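Local coordinates for protein citryl-CoA lyase (Hydrogenobacter thermophilus, PDB 6HXP) that probably cleaves citryl-CoA to acetyl-CoA and oxaloacetate, as a tetrameric, coenzyme A-binding lyase related to citrate synthase, at residues N82-G87 / A220-E225; Y137-Y142 / D146-R151; E160-G163 / A169-V172. All coordinates share one frame; numbering follows the deposited sequence. Where two conformers were deposited one is given.

Contact 1: residues N82-G87 / A220-E225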
loop_
_atom_site.group_PDB
_atom_site.type_symbol
_atom_site.label_atom_id
_atom_site.label_comp_id
_atom_site.label_asym_id
_atom_site.label_seq_id
_atom_site.Cartn_x
_atom_site.Cartn_y
_atom_site.Cartn_z
ATOM N N ASN A 82 -8.845 -9.594 1.121
ATOM C CA ASN A 82 -8.092 -8.774 2.045
ATOM C C ASN A 82 -9.015 -8.057 3.025
ATOM O O ASN A 82 -10.211 -7.862 2.758
ATOM C CB ASN A 82 -7.283 -7.732 1.278
ATOM C CG ASN A 82 -6.054 -8.290 0.663
ATOM O OD1 ASN A 82 -5.087 -8.667 1.396
ATOM N ND2 ASN A 82 -6.011 -8.440 -0.643
ATOM N N SER A 83 -8.457 -7.668 4.160
ATOM C CA SER A 83 -9.168 -6.927 5.182
ATOM C C SER A 83 -9.509 -5.542 4.654
ATOM O O SER A 83 -8.879 -4.981 3.733
ATOM C CB SER A 83 -8.286 -6.812 6.421
ATOM O OG SER A 83 -8.947 -6.191 7.518
ATOM N N LEU A 84 -10.515 -4.950 5.234
ATOM C CA LEU A 84 -10.979 -3.654 4.783
ATOM C C LEU A 84 -9.897 -2.569 4.764
ATOM O O LEU A 84 -9.851 -1.770 3.822
ATOM C CB LEU A 84 -12.186 -3.262 5.626
ATOM C CG LEU A 84 -12.896 -1.989 5.209
ATOM C CD1 LEU A 84 -14.382 -2.149 5.297
ATOM C CD2 LEU A 84 -12.407 -0.798 6.014
ATOM N N ASN A 85 -8.978 -2.541 5.750
ATOM C CA ASN A 85 -7.935 -1.522 5.705
ATOM C C ASN A 85 -7.043 -1.630 4.495
ATOM O O ASN A 85 -6.540 -0.632 3.990
ATOM C CB ASN A 85 -7.075 -1.526 6.943
ATOM C CG ASN A 85 -6.252 -2.758 7.119
ATOM O OD1 ASN A 85 -6.828 -3.894 7.162
ATOM N ND2 ASN A 85 -4.919 -2.631 7.182
ATOM N N VAL A 86 -6.793 -2.869 4.051
ATOM C CA VAL A 86 -5.896 -3.109 2.936
ATOM C C VAL A 86 -6.512 -2.604 1.627
ATOM O O VAL A 86 -5.859 -1.914 0.840
ATOM C CB VAL A 86 -5.522 -4.587 2.885
ATOM C CG1 VAL A 86 -4.650 -4.907 1.662
ATOM C CG2 VAL A 86 -4.830 -5.052 4.158
ATOM N N GLY A 87 -7.812 -2.861 1.408
ATOM C CA GLY A 87 -8.466 -2.326 0.239
ATOM C C GLY A 87 -8.502 -0.803 0.253
ATOM O O GLY A 87 -8.265 -0.135 -0.749
ATOM N N ALA A 220 -16.786 2.696 2.128
ATOM C CA ALA A 220 -18.060 2.174 1.631
ATOM C C ALA A 220 -17.883 1.197 0.464
ATOM O O ALA A 220 -18.533 0.146 0.422
ATOM C CB ALA A 220 -18.978 3.315 1.235
ATOM N N HIS A 221 -17.021 1.552 -0.483
ATOM C CA HIS A 221 -16.773 0.707 -1.662
ATOM C C HIS A 221 -16.129 -0.637 -1.277
ATOM O O HIS A 221 -16.526 -1.671 -1.789
ATOM C CB HIS A 221 -15.882 1.443 -2.672
ATOM C CG HIS A 221 -16.665 2.383 -3.515
ATOM N ND1 HIS A 221 -17.366 1.952 -4.635
ATOM C CD2 HIS A 221 -16.902 3.717 -3.336
ATOM C CE1 HIS A 221 -17.995 3.034 -5.097
ATOM N NE2 HIS A 221 -17.772 4.113 -4.336
ATOM N N VAL A 222 -15.137 -0.600 -0.401
ATOM C CA VAL A 222 -14.485 -1.832 -0.009
ATOM C C VAL A 222 -15.421 -2.723 0.790
ATOM O O VAL A 222 -15.490 -3.931 0.581
ATOM C CB VAL A 222 -13.186 -1.514 0.752
ATOM C CG1 VAL A 222 -12.565 -2.790 1.342
ATOM C CG2 VAL A 222 -12.211 -0.829 -0.167
ATOM N N TYR A 223 -16.176 -2.120 1.700
ATOM C CA TYR A 223 -17.148 -2.898 2.476
ATOM C C TYR A 223 -18.169 -3.542 1.512
ATOM O O TYR A 223 -18.553 -4.699 1.674
ATOM C CB TYR A 223 -17.847 -1.987 3.502
ATOM C CG TYR A 223 -18.999 -2.658 4.209
ATOM C CD1 TYR A 223 -18.787 -3.521 5.282
ATOM C CD2 TYR A 223 -20.299 -2.475 3.774
ATOM C CE1 TYR A 223 -19.864 -4.147 5.924
ATOM C CE2 TYR A 223 -21.355 -3.189 4.330
ATOM C CZ TYR A 223 -21.135 -3.990 5.427
ATOM O OH TYR A 223 -22.242 -4.632 5.956
ATOM N N GLU A 224 -18.676 -2.778 0.556
ATOM C CA GLU A 224 -19.638 -3.311 -0.400
ATOM C C GLU A 224 -19.026 -4.471 -1.192
ATOM O O GLU A 224 -19.654 -5.533 -1.351
ATOM C CB GLU A 224 -20.132 -2.191 -1.323
ATOM C CG GLU A 224 -21.264 -2.655 -2.220
ATOM C CD GLU A 224 -21.803 -1.560 -3.102
ATOM O OE1 GLU A 224 -21.017 -0.941 -3.843
ATOM O OE2 GLU A 224 -23.029 -1.292 -3.030
ATOM N N GLU A 225 -17.768 -4.317 -1.649
ATOM C CA GLU A 225 -17.138 -5.391 -2.403
ATOM C C GLU A 225 -17.009 -6.667 -1.518
ATOM O O GLU A 225 -17.267 -7.777 -1.984
ATOM C CB GLU A 225 -15.746 -4.970 -2.869
ATOM C CG GLU A 225 -15.104 -5.950 -3.842
ATOM C CD GLU A 225 -15.769 -6.024 -5.204
ATOM O OE1 GLU A 225 -16.306 -4.985 -5.665
ATOM O OE2 GLU A 225 -15.735 -7.114 -5.833
#
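Y223 meets L84 with its CB and not with its ring: L84 CD1 lies 3.9 Å from Y223 CB. The faces of the phenol ring meet nothing of 82-87; the ring leads away from there, and its OH is hydrogen-bonded to D202 of the second subunit. L84 was deposited in two conformers, which makes the position of that methyl less certain. V222 carries the rest of the contact. It points toward helix 84-93 from helix 206-228 and straddles the first turn with its two methyls. CG1, anti to the backbone N (chi1 173°), reaches the L84 end, 4.0 Å from L84 CG and 3.8 Å from L84 O, while CG2 sits against the backbone of G87, 3.7 Å from G87 C. Packing there is tight: a CB on G87 would fall about 2.9 Å from V222 CG1, a clash, and the CA atoms of G87 and V222 are only 6.0 Å apart. V222 also touches A74 and A78 of helix 69-79, and L84 packs on I211 of the second subunit. The chemistry is apolar, van der Waals packing of methyls on L84 and on the G87 backbone, and the charged ends of E224 and E225 are engaged elsewhere, both with R75.

Contact 2: residues Y137-Y142 / D146-R151; sequences YGHRYY and DPRTKR. With COA (coenzyme A), chain B.
Y142 and D146 bring their CA atoms to 5.7 Å, where an irregular loop folds back on the start of helix 147-158. At G138 the loop passes through a positive phi (93°), and G138 CA lies 3.6 Å from coenzyme A OAP; a side chain there would run into the ligand. D146 is the N-cap of the helix and P147 its first residue. Among the side chains, the Y142 ring is sandwiched between P147 and Y141. P147 CD sits 3.3 Å from the centroid of the Y142 ring, almost on its normal, a CH-pi contact. The opposite face takes Y141 CD2, near the rim, and Y142 sets its own CD2 3.4 Å above the centre of the H139 imidazole. That imidazole is held in part from within the loop, because H139 ND1 accepts from Y141 N at 2.9 Å. At its edge comes R148 NH2, the guanidinium turned 88° to the ring. R148 is committed to D146 and grips it side-on: NE gives D146 OD1 a nearly straight bond (172°) on its syn lone pair, and R148 NH2 reaches D146 OD2 at 2.8 Å. Since R148 N also donates to OD1, from the anti side, one oxygen both caps the helix and anchors the salt bridge, which holds the carboxylate against rotation. The second subunit adds L25 against P147 and R148, and H15 stacked on Y141. On its other side the loop receives coenzyme A, with the poorly ordered R140 NH1 making a long bond to the pyrophosphate. The adenine amino group, N6A, donates to Y137 O at 3.0 Å, with further main-chain bonds to coenzyme A from I134 and G136, consistent with the coenzyme A site of the citrate synthase family.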
loop_
_atom_site.group_PDB
_atom_site.type_symbol
_atom_site.label_atom_id
_atom_site.label_comp_id
_atom_site.label_asym_id
_atom_site.label_seq_id
_atom_site.Cartn_x
_atom_site.Cartn_y
_atom_site.Cartn_z
ATOM N N TYR A 137 -8.177 24.341 -13.440
ATOM C CA TYR A 137 -9.064 24.871 -14.457
ATOM C C TYR A 137 -9.337 23.843 -15.534
ATOM O O TYR A 137 -8.458 23.047 -15.888
ATOM C CB TYR A 137 -8.474 26.139 -15.078
ATOM C CG TYR A 137 -8.324 27.227 -14.043
ATOM C CD1 TYR A 137 -7.187 27.304 -13.252
ATOM C CD2 TYR A 137 -9.367 28.105 -13.775
ATOM C CE1 TYR A 137 -7.107 28.189 -12.185
ATOM C CE2 TYR A 137 -9.265 29.053 -12.763
ATOM C CZ TYR A 137 -8.134 29.088 -11.964
ATOM O OH TYR A 137 -8.035 29.954 -10.904
ATOM N N GLY A 138 -10.548 23.922 -16.070
ATOM C CA GLY A 138 -11.028 23.059 -17.130
ATOM C C GLY A 138 -11.786 21.832 -16.673
ATOM O O GLY A 138 -11.531 21.285 -15.607
ATOM N N HIS A 139 -12.701 21.352 -17.533
ATOM C CA HIS A 139 -13.499 20.158 -17.257
ATOM C C HIS A 139 -13.940 19.554 -18.581
ATOM O O HIS A 139 -14.201 20.300 -19.514
ATOM C CB HIS A 139 -14.730 20.521 -16.417
ATOM C CG HIS A 139 -15.419 19.336 -15.806
ATOM N ND1 HIS A 139 -16.336 18.575 -16.527
ATOM C CD2 HIS A 139 -15.311 18.824 -14.561
ATOM C CE1 HIS A 139 -16.764 17.640 -15.686
ATOM N NE2 HIS A 139 -16.190 17.765 -14.480
ATOM N N ARG A 140 -14.012 18.225 -18.663
ATOM C CA ARG A 140 -14.419 17.545 -19.907
ATOM C C ARG A 140 -15.847 17.889 -20.349
ATOM O O ARG A 140 -16.124 17.928 -21.551
ATOM C CB ARG A 140 -14.291 16.009 -19.780
ATOM C CG ARG A 140 -12.876 15.439 -19.894
ATOM C CD ARG A 140 -12.283 15.510 -21.302
ATOM N NE ARG A 140 -13.063 14.750 -22.286
ATOM C CZ ARG A 140 -13.414 15.201 -23.490
ATOM N NH1 ARG A 140 -13.056 16.418 -23.883
ATOM N NH2 ARG A 140 -14.124 14.437 -24.310
ATOM N N TYR A 141 -16.759 18.076 -19.395
ATOM C CA TYR A 141 -18.172 18.370 -19.658
ATOM C C TYR A 141 -18.574 19.810 -19.351
ATOM O O TYR A 141 -19.271 20.426 -20.141
ATOM C CB TYR A 141 -19.044 17.398 -18.840
ATOM C CG TYR A 141 -20.533 17.635 -18.976
ATOM C CD1 TYR A 141 -21.194 17.370 -20.170
ATOM C CD2 TYR A 141 -21.279 18.140 -17.916
ATOM C CE1 TYR A 141 -22.569 17.569 -20.297
ATOM C CE2 TYR A 141 -22.652 18.353 -18.033
ATOM C CZ TYR A 141 -23.293 18.063 -19.226
ATOM O OH TYR A 141 -24.644 18.284 -19.342
ATOM N N TYR A 142 -18.218 20.325 -18.168
ATOM C CA TYR A 142 -18.638 21.667 -17.770
ATOM C C TYR A 142 -17.832 22.744 -18.469
ATOM O O TYR A 142 -16.639 22.875 -18.229
ATOM C CB TYR A 142 -18.516 21.834 -16.252
ATOM C CG TYR A 142 -19.452 20.926 -15.493
ATOM C CD1 TYR A 142 -20.827 20.981 -15.697
ATOM C CD2 TYR A 142 -18.970 20.025 -14.552
ATOM C CE1 TYR A 142 -21.695 20.145 -15.003
ATOM C CE2 TYR A 142 -19.826 19.131 -13.905
ATOM C CZ TYR A 142 -21.189 19.235 -14.088
ATOM O OH TYR A 142 -22.038 18.412 -13.390
ATOM N N ASP A 146 -18.523 24.920 -13.171
ATOM C CA ASP A 146 -18.512 23.639 -12.470
ATOM C C ASP A 146 -19.504 23.815 -11.310
ATOM O O ASP A 146 -19.265 24.642 -10.445
ATOM C CB ASP A 146 -17.103 23.315 -11.993
ATOM C CG ASP A 146 -16.980 21.984 -11.306
ATOM O OD1 ASP A 146 -17.989 21.520 -10.706
ATOM O OD2 ASP A 146 -15.900 21.381 -11.388
ATOM N N PRO A 147 -20.632 23.086 -11.289
ATOM C CA PRO A 147 -21.619 23.308 -10.215
ATOM C C PRO A 147 -21.066 23.057 -8.816
ATOM O O PRO A 147 -21.529 23.638 -7.851
ATOM C CB PRO A 147 -22.766 22.366 -10.544
ATOM C CG PRO A 147 -22.356 21.564 -11.652
ATOM C CD PRO A 147 -21.083 22.049 -12.237
ATOM N N ARG A 148 -20.037 22.232 -8.716
ATOM C CA ARG A 148 -19.441 21.930 -7.425
ATOM C C ARG A 148 -18.641 23.131 -6.914
ATOM O O ARG A 148 -18.656 23.449 -5.720
ATOM C CB ARG A 148 -18.563 20.696 -7.537
ATOM C CG ARG A 148 -19.323 19.462 -8.039
ATOM C CD ARG A 148 -18.419 18.374 -8.562
ATOM N NE ARG A 148 -17.615 18.830 -9.696
ATOM C CZ ARG A 148 -16.631 18.109 -10.224
ATOM N NH1 ARG A 148 -16.380 16.885 -9.770
ATOM N NH2 ARG A 148 -15.886 18.607 -11.201
ATOM N N THR A 149 -17.977 23.829 -7.844
ATOM C CA THR A 149 -17.292 25.061 -7.512
ATOM C C THR A 149 -18.321 26.131 -7.131
ATOM O O THR A 149 -18.130 26.821 -6.132
ATOM C CB THR A 149 -16.519 25.547 -8.719
ATOM O OG1 THR A 149 -15.473 24.606 -8.944
ATOM C CG2 THR A 149 -15.921 26.953 -8.511
ATOM N N LYS A 150 -19.387 26.270 -7.927
ATOM C CA LYS A 150 -20.419 27.276 -7.664
ATOM C C LYS A 150 -21.019 27.056 -6.279
ATOM O O LYS A 150 -21.200 28.015 -5.546
ATOM C CB LYS A 150 -21.520 27.249 -8.730
ATOM C CG LYS A 150 -22.557 28.358 -8.505
ATOM C CD LYS A 150 -23.509 28.502 -9.646
ATOM C CE LYS A 150 -24.345 29.758 -9.505
ATOM N NZ LYS A 150 -25.178 29.755 -8.267
ATOM N N ARG A 151 -21.288 25.817 -5.901
ATOM C CA ARG A 151 -21.886 25.559 -4.599
ATOM C C ARG A 151 -20.943 26.014 -3.470
ATOM O O ARG A 151 -21.374 26.681 -2.519
ATOM C CB ARG A 151 -22.208 24.071 -4.462
ATOM C CG ARG A 151 -22.818 23.651 -3.120
ATOM C CD ARG A 151 -24.121 24.355 -2.879
ATOM N NE ARG A 151 -24.701 23.880 -1.631
ATOM C CZ ARG A 151 -25.555 24.582 -0.906
ATOM N NH1 ARG A 151 -25.962 25.781 -1.321
ATOM N NH2 ARG A 151 -25.996 24.108 0.256
HETATM N N1A COA B . -4.940 25.673 -18.675
HETATM C C2A COA B . -4.647 26.114 -19.904
HETATM N N3A COA B . -5.101 25.672 -21.082
HETATM C C4A COA B . -5.950 24.648 -20.920
HETATM C C5A COA B . -6.340 24.079 -19.718
HETATM C C6A COA B . -5.802 24.638 -18.542
HETATM N N6A COA B . -6.116 24.220 -17.314
HETATM N N7A COA B . -7.244 23.051 -19.934
HETATM C C8A COA B . -7.387 23.030 -21.236
HETATM N N9A COA B . -6.642 23.973 -21.896
HETATM C C1B COA B . -6.649 24.283 -23.327
HETATM C C2B COA B . -7.009 23.112 -24.259
HETATM O O2B COA B . -5.828 22.532 -24.802
HETATM C C3B COA B . -7.828 23.834 -25.323
HETATM O O3B COA B . -6.953 24.564 -26.213
HETATM P P3B COA B . -7.252 24.948 -27.763
HETATM O O7A COA B . -8.557 24.381 -28.231
HETATM O O8A COA B . -7.215 26.478 -27.834
HETATM O O9A COA B . -6.053 24.409 -28.553
HETATM C C4B COA B . -8.583 24.875 -24.505
HETATM O O4B COA B . -7.596 25.315 -23.551
HETATM C C5B COA B . -9.803 24.393 -23.757
HETATM O O5B COA B . -10.604 23.532 -24.593
HETATM P P1A COA B . -11.601 22.422 -23.950
HETATM O O1A COA B . -12.169 21.560 -25.011
HETATM O O2A COA B . -12.642 23.202 -23.146
HETATM O O3A COA B . -10.754 21.562 -22.911
HETATM P P2A COA B . -10.285 20.041 -22.896
HETATM O O4A COA B . -11.429 19.143 -23.181
HETATM O O5A COA B . -9.146 19.928 -23.912
HETATM O O6A COA B . -9.599 19.751 -21.443
HETATM C CBP COA B . -9.326 18.540 -19.349
HETATM C CCP COA B . -10.287 18.958 -20.457
HETATM C CDP COA B . -10.153 18.226 -18.093
HETATM C CEP COA B . -8.604 17.263 -19.799
HETATM C CAP COA B . -8.264 19.623 -19.022
HETATM O OAP COA B . -8.778 20.946 -19.048
HETATM C C9P COA B . -7.510 19.373 -17.719
HETATM O O9P COA B . -6.573 18.579 -17.685
HETATM N N8P COA B . -7.897 20.087 -16.658
HETATM C C7P COA B . -7.173 20.077 -15.393
HETATM C C6P COA B . -5.886 20.875 -15.473
HETATM C C5P COA B . -4.964 20.602 -14.309
HETATM O O5P COA B . -5.323 20.811 -13.152
HETATM N N4P COA B . -3.746 20.160 -14.626
HETATM C C3P COA B . -2.570 20.339 -13.784
HETATM C C2P COA B . -2.552 19.452 -12.553
HETATM S S1P COA B . -2.708 17.736 -13.117
#

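Contact 3: residues E160-G163 / A169-V172; sequences EFYG and AEDV
E170 reaches from helix 164-180 for the hydroxyl of Y162, and its CB and CG each pass 3.8 Å from Y162 OH. With CG beside the backbone N (chi1 -65°) and the chain extended beyond it, the side chain carries its carboxylate past the hydroxyl to the ring's rim. CD stands 3.7 Å from Y162 OH. At the tip, OE1 accepts the phenol proton, with Y162 OH 2.7 Å away, and it does so through its anti lone pair, the one pointing away from the other oxygen. OE1 also lies at the edge of the ring, near its plane, 3.3 Å from Y162 CE2, while the carboxylate plane is turned 66° to the ring. The backbones stay well apart, the nearest CA atoms, those of Y162 and E170, being 10.8 Å from each other, so the side chains of Y162 and E170 bridge the gap. This is the connection between two consecutive helices, 147-158 and 164-180: E160, at positive phi (66°), ends the first in a Schellman motif, and G163 takes the N-cap position of the second. Y162 sits in the turn between, on M153 and A156 of helix 147-158, and its hydroxyl is bound two turns into helix 164-180. A phenylalanine here would probably leave E170 OE1 without its donor and the carboxylate freer to turn. R157 makes a cation-pi contact with the Y162 ring and forms a long, weak ion pair with E170 OE1; the arginine and the phenol donor would tend to favour the charged form of the glutamate. E170 also touches M153 and L186, and its side chain is about 7 Å from that of Y137, a residue of the coenzyme A site.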
loop_
_atom_site.group_PDB
_atom_site.type_symbol
_atom_site.label_atom_id
_atom_site.label_comp_id
_atom_site.label_asym_id
_atom_site.label_seq_id
_atom_site.Cartn_x
_atom_site.Cartn_y
_atom_site.Cartn_z
ATOM N N GLU A 160 -19.411 35.113 4.219
ATOM C CA GLU A 160 -18.450 36.213 4.242
ATOM C C GLU A 160 -17.032 35.671 4.464
ATOM O O GLU A 160 -16.191 36.355 5.032
ATOM C CB GLU A 160 -18.824 37.308 5.236
ATOM C CG GLU A 160 -20.203 37.859 4.954
ATOM C CD GLU A 160 -20.581 38.957 5.918
ATOM O OE1 GLU A 160 -20.565 38.699 7.143
ATOM O OE2 GLU A 160 -20.820 40.091 5.452
ATOM N N PHE A 161 -16.806 34.447 4.022
ATOM C CA PHE A 161 -15.519 33.774 4.049
ATOM C C PHE A 161 -14.734 34.078 2.772
ATOM O O PHE A 161 -13.510 34.164 2.799
ATOM C CB PHE A 161 -15.740 32.256 4.186
ATOM C CG PHE A 161 -14.508 31.429 3.980
ATOM C CD1 PHE A 161 -14.137 31.012 2.714
ATOM C CD2 PHE A 161 -13.755 31.018 5.050
ATOM C CE1 PHE A 161 -12.996 30.236 2.528
ATOM C CE2 PHE A 161 -12.656 30.193 4.869
ATOM C CZ PHE A 161 -12.270 29.834 3.612
ATOM N N TYR A 162 -15.439 34.186 1.647
ATOM C CA TYR A 162 -14.860 34.486 0.346
ATOM C C TYR A 162 -13.898 35.657 0.460
ATOM O O TYR A 162 -14.294 36.746 0.872
ATOM C CB TYR A 162 -15.996 34.781 -0.640
ATOM C CG TYR A 162 -15.584 34.906 -2.086
ATOM C CD1 TYR A 162 -15.063 36.095 -2.581
ATOM C CD2 TYR A 162 -15.814 33.874 -2.981
ATOM C CE1 TYR A 162 -14.788 36.254 -3.939
ATOM C CE2 TYR A 162 -15.576 34.032 -4.340
ATOM C CZ TYR A 162 -15.001 35.197 -4.807
ATOM O OH TYR A 162 -14.757 35.338 -6.151
ATOM N N GLY A 163 -12.644 35.423 0.085
ATOM C CA GLY A 163 -11.610 36.437 0.191
ATOM C C GLY A 163 -10.707 36.509 -1.013
ATOM O O GLY A 163 -11.101 36.136 -2.118
ATOM N N ALA A 169 -8.809 33.044 -7.754
ATOM C CA ALA A 169 -9.137 31.824 -8.501
ATOM C C ALA A 169 -10.257 32.056 -9.518
ATOM O O ALA A 169 -10.177 31.589 -10.655
ATOM C CB ALA A 169 -9.517 30.706 -7.545
ATOM N N GLU A 170 -11.285 32.812 -9.145
ATOM C CA GLU A 170 -12.385 33.106 -10.092
ATOM C C GLU A 170 -11.982 34.120 -11.124
ATOM O O GLU A 170 -12.391 34.011 -12.293
ATOM C CB GLU A 170 -13.633 33.540 -9.320
ATOM C CG GLU A 170 -14.168 32.407 -8.468
ATOM C CD GLU A 170 -15.653 32.455 -8.210
ATOM O OE1 GLU A 170 -16.101 33.402 -7.534
ATOM O OE2 GLU A 170 -16.376 31.610 -8.781
ATOM N N ASP A 171 -11.160 35.119 -10.741
ATOM C CA ASP A 171 -10.682 36.104 -11.712
ATOM C C ASP A 171 -9.854 35.420 -12.796
ATOM O O ASP A 171 -9.957 35.800 -13.957
ATOM C CB ASP A 171 -9.824 37.189 -11.035
ATOM C CG ASP A 171 -10.612 38.231 -10.267
ATOM O OD1 ASP A 171 -11.855 38.247 -10.390
ATOM O OD2 ASP A 171 -9.995 38.971 -9.472
ATOM N N VAL A 172 -9.050 34.419 -12.435
ATOM C CA VAL A 172 -8.240 33.682 -13.414
ATOM C C VAL A 172 -9.142 32.946 -14.412
ATOM O O VAL A 172 -8.846 32.986 -15.608
ATOM C CB VAL A 172 -7.226 32.719 -12.705
ATOM C CG1 VAL A 172 -6.673 31.659 -13.659
ATOM C CG2 VAL A 172 -6.092 33.504 -12.045
#

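In the fold
From the N terminus the chain first meets contact 1 at 82-87, the start of helix 84-93, whose partner at 220-225 comes 133 residues later on helix 206-228. Contacts 2 and 3 are both nested inside that long loop, one after the other: contact 2 closes a short turn leading into helix 147-158, and contact 3 closes the next, from the loop after that helix onto helix 164-180. These two touch through Y137, whose OH probably bonds A169 O at 2.7 Å, so the coenzyme A loop is tied to helix 164-180. Contact 1 lies apart, its centre about 30 Å from that of contact 2, but it shares with contact 2 the second subunit as a neighbour.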